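PDB 4KL0: putative uncharacterized protein from Xanthomonas oryzae pv. oryzae, which is a bacterial effector that binds calcium and probably hydrolyses N-glycosidic bonds, as nucleoside hydrolases do, although its own substrate remains unknown. Local coordinates for residues Leu32-Asn37 with Thr61-Thr66. Numbering follows the deposited sequence.
Sequences LFTDPN and TDVVVT. With CA (calcium ion), chain B.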
ATOM      1  N   LEU A  32      -0.349  -2.418   9.592  1.00 13.33           N
ATOM      2  CA  LEU A  32      -0.721  -2.069   8.206  1.00 10.92           C
ATOM      3  C   LEU A  32      -2.237  -1.933   8.099  1.00 13.77           C
ATOM      4  O   LEU A  32      -3.008  -2.771   8.589  1.00 13.60           O
ATOM      5  CB  LEU A  32      -0.180  -3.162   7.281  1.00 11.63           C
ATOM      6  CG  LEU A  32      -0.385  -3.005   5.795  1.00 12.83           C
ATOM      7  CD1 LEU A  32       0.380  -1.753   5.297  1.00 14.44           C
ATOM      8  CD2 LEU A  32       0.152  -4.247   4.991  1.00 13.01           C
ATOM      9  N   PHE A  33      -2.675  -0.870   7.402  1.00 11.67           N
ATOM     10  CA  PHE A  33      -4.089  -0.580   7.170  1.00  9.33           C
ATOM     11  C   PHE A  33      -4.300  -0.580   5.661  1.00 10.76           C
ATOM     12  O   PHE A  33      -3.605   0.147   4.952  1.00 10.79           O
ATOM     13  CB  PHE A  33      -4.418   0.810   7.756  1.00 12.16           C
ATOM     14  CG  PHE A  33      -4.122   0.903   9.216  1.00 11.49           C
ATOM     15  CD1 PHE A  33      -5.145   0.720  10.152  1.00 13.71           C
ATOM     16  CD2 PHE A  33      -2.836   1.189   9.637  1.00 13.16           C
ATOM     17  CE1 PHE A  33      -4.820   0.764  11.553  1.00 14.88           C
ATOM     18  CE2 PHE A  33      -2.522   1.232  11.022  1.00 12.80           C
ATOM     19  CZ  PHE A  33      -3.573   1.036  11.953  1.00 12.93           C
ATOM     20  N   THR A  34      -5.157  -1.470   5.147  1.00 10.26           N
ATOM     21  CA  THR A  34      -5.090  -1.850   3.718  1.00 10.43           C
ATOM     22  C   THR A  34      -6.444  -2.281   3.157  1.00 11.99           C
ATOM     23  O   THR A  34      -7.374  -2.571   3.919  1.00 13.14           O
ATOM     24  CB  THR A  34      -4.096  -2.996   3.612  1.00 10.80           C
ATOM     25  OG1 THR A  34      -3.972  -3.476   2.267  1.00 11.94           O
ATOM     26  CG2 THR A  34      -4.500  -4.158   4.489  1.00 12.73           C
ATOM     27  N   ASP A  35      -6.606  -2.198   1.830  1.00 10.71           N
ATOM     28  CA  ASP A  35      -7.899  -2.458   1.159  1.00 11.47           C
ATOM     29  C   ASP A  35      -7.646  -3.280  -0.104  1.00 12.72           C
ATOM     30  O   ASP A  35      -7.858  -2.811  -1.208  1.00 13.21           O
ATOM     31  CB  ASP A  35      -8.634  -1.141   0.820  1.00 12.42           C
ATOM     32  CG  ASP A  35      -7.774  -0.155  -0.010  1.00 13.09           C
ATOM     33  OD1 ASP A  35      -6.591  -0.466  -0.308  1.00 12.74           O
ATOM     34  OD2 ASP A  35      -8.341   0.911  -0.416  1.00 14.65           O
ATOM     35  N   PRO A  36      -7.232  -4.525   0.080  1.00 10.01           N
ATOM     36  CA  PRO A  36      -6.754  -5.298  -1.101  1.00 10.21           C
ATOM     37  C   PRO A  36      -7.883  -5.772  -2.043  1.00 11.25           C
ATOM     38  O   PRO A  36      -9.096  -5.843  -1.701  1.00 13.20           O
ATOM     39  CB  PRO A  36      -6.088  -6.521  -0.458  1.00 11.99           C
ATOM     40  CG  PRO A  36      -6.880  -6.740   0.857  1.00 10.57           C
ATOM     41  CD  PRO A  36      -7.073  -5.278   1.343  1.00 10.65           C
ATOM     42  N   ASN A  37      -7.423  -6.121  -3.238  1.00 12.02           N
ATOM     43  CA  ASN A  37      -8.268  -6.740  -4.290  1.00 10.88           C
ATOM     44  C   ASN A  37      -9.268  -5.806  -4.963  1.00 14.24           C
ATOM     45  O   ASN A  37     -10.267  -6.265  -5.512  1.00 14.25           O
ATOM     46  CB  ASN A  37      -8.917  -8.024  -3.807  1.00 11.84           C
ATOM     47  CG  ASN A  37      -9.221  -8.961  -4.960  1.00 15.11           C
ATOM     48  OD1 ASN A  37      -8.378  -9.114  -5.858  1.00 14.04           O
ATOM     49  ND2 ASN A  37     -10.423  -9.583  -4.961  1.00 15.33           N
ATOM     50  N   THR A  61       2.976  -7.510  11.989  1.00 15.05           N
ATOM     51  CA  THR A  61       2.319  -8.231  13.070  1.00 19.72           C
ATOM     52  C   THR A  61       0.789  -8.225  12.951  1.00 19.65           C
ATOM     53  O   THR A  61       0.111  -9.234  13.271  1.00 19.18           O
ATOM     54  CB  THR A  61       2.792  -7.685  14.435  1.00 19.55           C
ATOM     55  OG1 THR A  61       2.397  -6.301  14.566  1.00 19.48           O
ATOM     56  CG2 THR A  61       4.322  -7.767  14.530  1.00 21.63           C
ATOM     57  N   ASP A  62       0.232  -7.119  12.431  1.00 15.54           N
ATOM     58  CA  ASP A  62      -1.209  -6.933  12.438  1.00 13.66           C
ATOM     59  C   ASP A  62      -1.600  -6.178  11.184  1.00 14.28           C
ATOM     60  O   ASP A  62      -0.914  -5.248  10.780  1.00 15.66           O
ATOM     61  CB  ASP A  62      -1.642  -6.108  13.667  1.00 17.32           C
ATOM     62  CG  ASP A  62      -1.291  -6.813  14.993  1.00 20.63           C
ATOM     63  OD1 ASP A  62      -0.202  -6.556  15.525  1.00 21.06           O
ATOM     64  OD2 ASP A  62      -2.119  -7.610  15.489  1.00 24.34           O
ATOM     65  N   VAL A  63      -2.679  -6.606  10.597  1.00 13.51           N
ATOM     66  CA  VAL A  63      -3.224  -5.934   9.425  1.00 13.89           C
ATOM     67  C   VAL A  63      -4.719  -5.728   9.635  1.00 16.16           C
ATOM     68  O   VAL A  63      -5.454  -6.671   9.973  1.00 16.22           O
ATOM     69  CB  VAL A  63      -2.964  -6.831   8.196  1.00 14.42           C
ATOM     70  CG1 VAL A  63      -3.574  -6.236   6.965  1.00 14.64           C
ATOM     71  CG2 VAL A  63      -1.471  -7.005   7.989  1.00 14.71           C
ATOM     72  N   VAL A  64      -5.202  -4.505   9.471  1.00 12.23           N
ATOM     73  CA  VAL A  64      -6.633  -4.259   9.603  1.00 13.21           C
ATOM     74  C   VAL A  64      -7.144  -3.769   8.233  1.00 14.77           C
ATOM     75  O   VAL A  64      -6.546  -2.923   7.600  1.00 14.94           O
ATOM     76  CB  VAL A  64      -6.936  -3.247  10.687  1.00 15.47           C
ATOM     77  CG1 VAL A  64      -8.420  -3.012  10.763  1.00 16.83           C
ATOM     78  CG2 VAL A  64      -6.390  -3.779  12.072  1.00 18.80           C
ATOM     79  N   VAL A  65      -8.222  -4.365   7.768  1.00 12.42           N
ATOM     80  CA  VAL A  65      -8.655  -4.223   6.353  1.00 11.60           C
ATOM     81  C   VAL A  65      -9.928  -3.372   6.277  1.00 14.01           C
ATOM     82  O   VAL A  65     -10.921  -3.588   7.032  1.00 14.98           O
ATOM     83  CB  VAL A  65      -8.958  -5.641   5.777  1.00 13.25           C
ATOM     84  CG1 VAL A  65      -9.566  -5.561   4.404  1.00 14.62           C
ATOM     85  CG2 VAL A  65      -7.666  -6.484   5.753  1.00 14.44           C
ATOM     86  N   THR A  66      -9.961  -2.448   5.310  1.00 12.24           N
ATOM     87  CA  THR A  66     -11.110  -1.560   5.165  1.00 10.98           C
ATOM     88  C   THR A  66     -11.611  -1.613   3.717  1.00 10.78           C
ATOM     89  O   THR A  66     -11.160  -2.470   2.964  1.00 12.55           O
ATOM     90  CB  THR A  66     -10.763  -0.116   5.659  1.00 13.91           C
ATOM     91  OG1 THR A  66     -11.927   0.725   5.731  1.00 13.83           O
ATOM     92  CG2 THR A  66      -9.711   0.578   4.770  1.00 13.26           C
TER
HETATM   93 CA    CA B 501      -4.499   0.467  -1.274  1.00 10.46          CA
HETATM   94  O   HOH W   1      -6.452   2.135  -1.646  1.00 12.46           O
HETATM   95  O   HOH W   2      -3.632   2.933  -1.935  1.00 13.09           O
HETATM   96  O   HOH W   3      -4.649   0.684  -3.746  1.00 15.13           O
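Thr34 and Val63 meet methyl to methyl, CG2 of the threonine lying 3.4 Å from CG1 of the valine, tighter than usual for two carbons. The backbone beneath is a parallel ladder in which Leu32, Phe33 and Thr34 pair with Val63, Val64 and Val65. Within these residues four hydrogen bonds join the backbones: Leu32 N gives to Asp62 O, Val64 N to Leu32 O and Thr34 N to Val64 O, and Thr66 N closes the set on Thr34 O at 2.9 Å.

Thr34 illustrates how one beta-branched residue can serve two environments. Its CG2 sits between the backbone N and the carbonyl carbon and reaches the valine, while OG1, anti to that N (chi1 179°), hydrogen-bonds with Asp42 and Tyr46. Leu32 shares this face, its CB 4.1 Å from Val63 CG2, and farther along Pro36 CD meets Val65 CG1 at 4.0 Å, the two side chains nearly perpendicular. On the opposite face the Phe33 ring lies obliquely to Val64 CB, with Met135 of helix 133-141 packed against both residues.

Past the strand end Asp35 holds CG between its backbone N and carbonyl carbon (chi1 54°), which leads the carboxylate away from the neighbouring strand and to the metal. OD1 binds calcium at 2.5 Å, whereas OD2 accepts a hydrogen bond from a metal-bound water, so both oxygens help fix the group's rotation. Asp42, Ile151 O and Asp318 contribute further ligands, and Thr34, bonded to Asp42, is a second-shell residue. A parallel beta-alpha-beta unit with calcium bound just beyond its first strand is characteristic of the Rossmann-like nucleoside hydrolase fold.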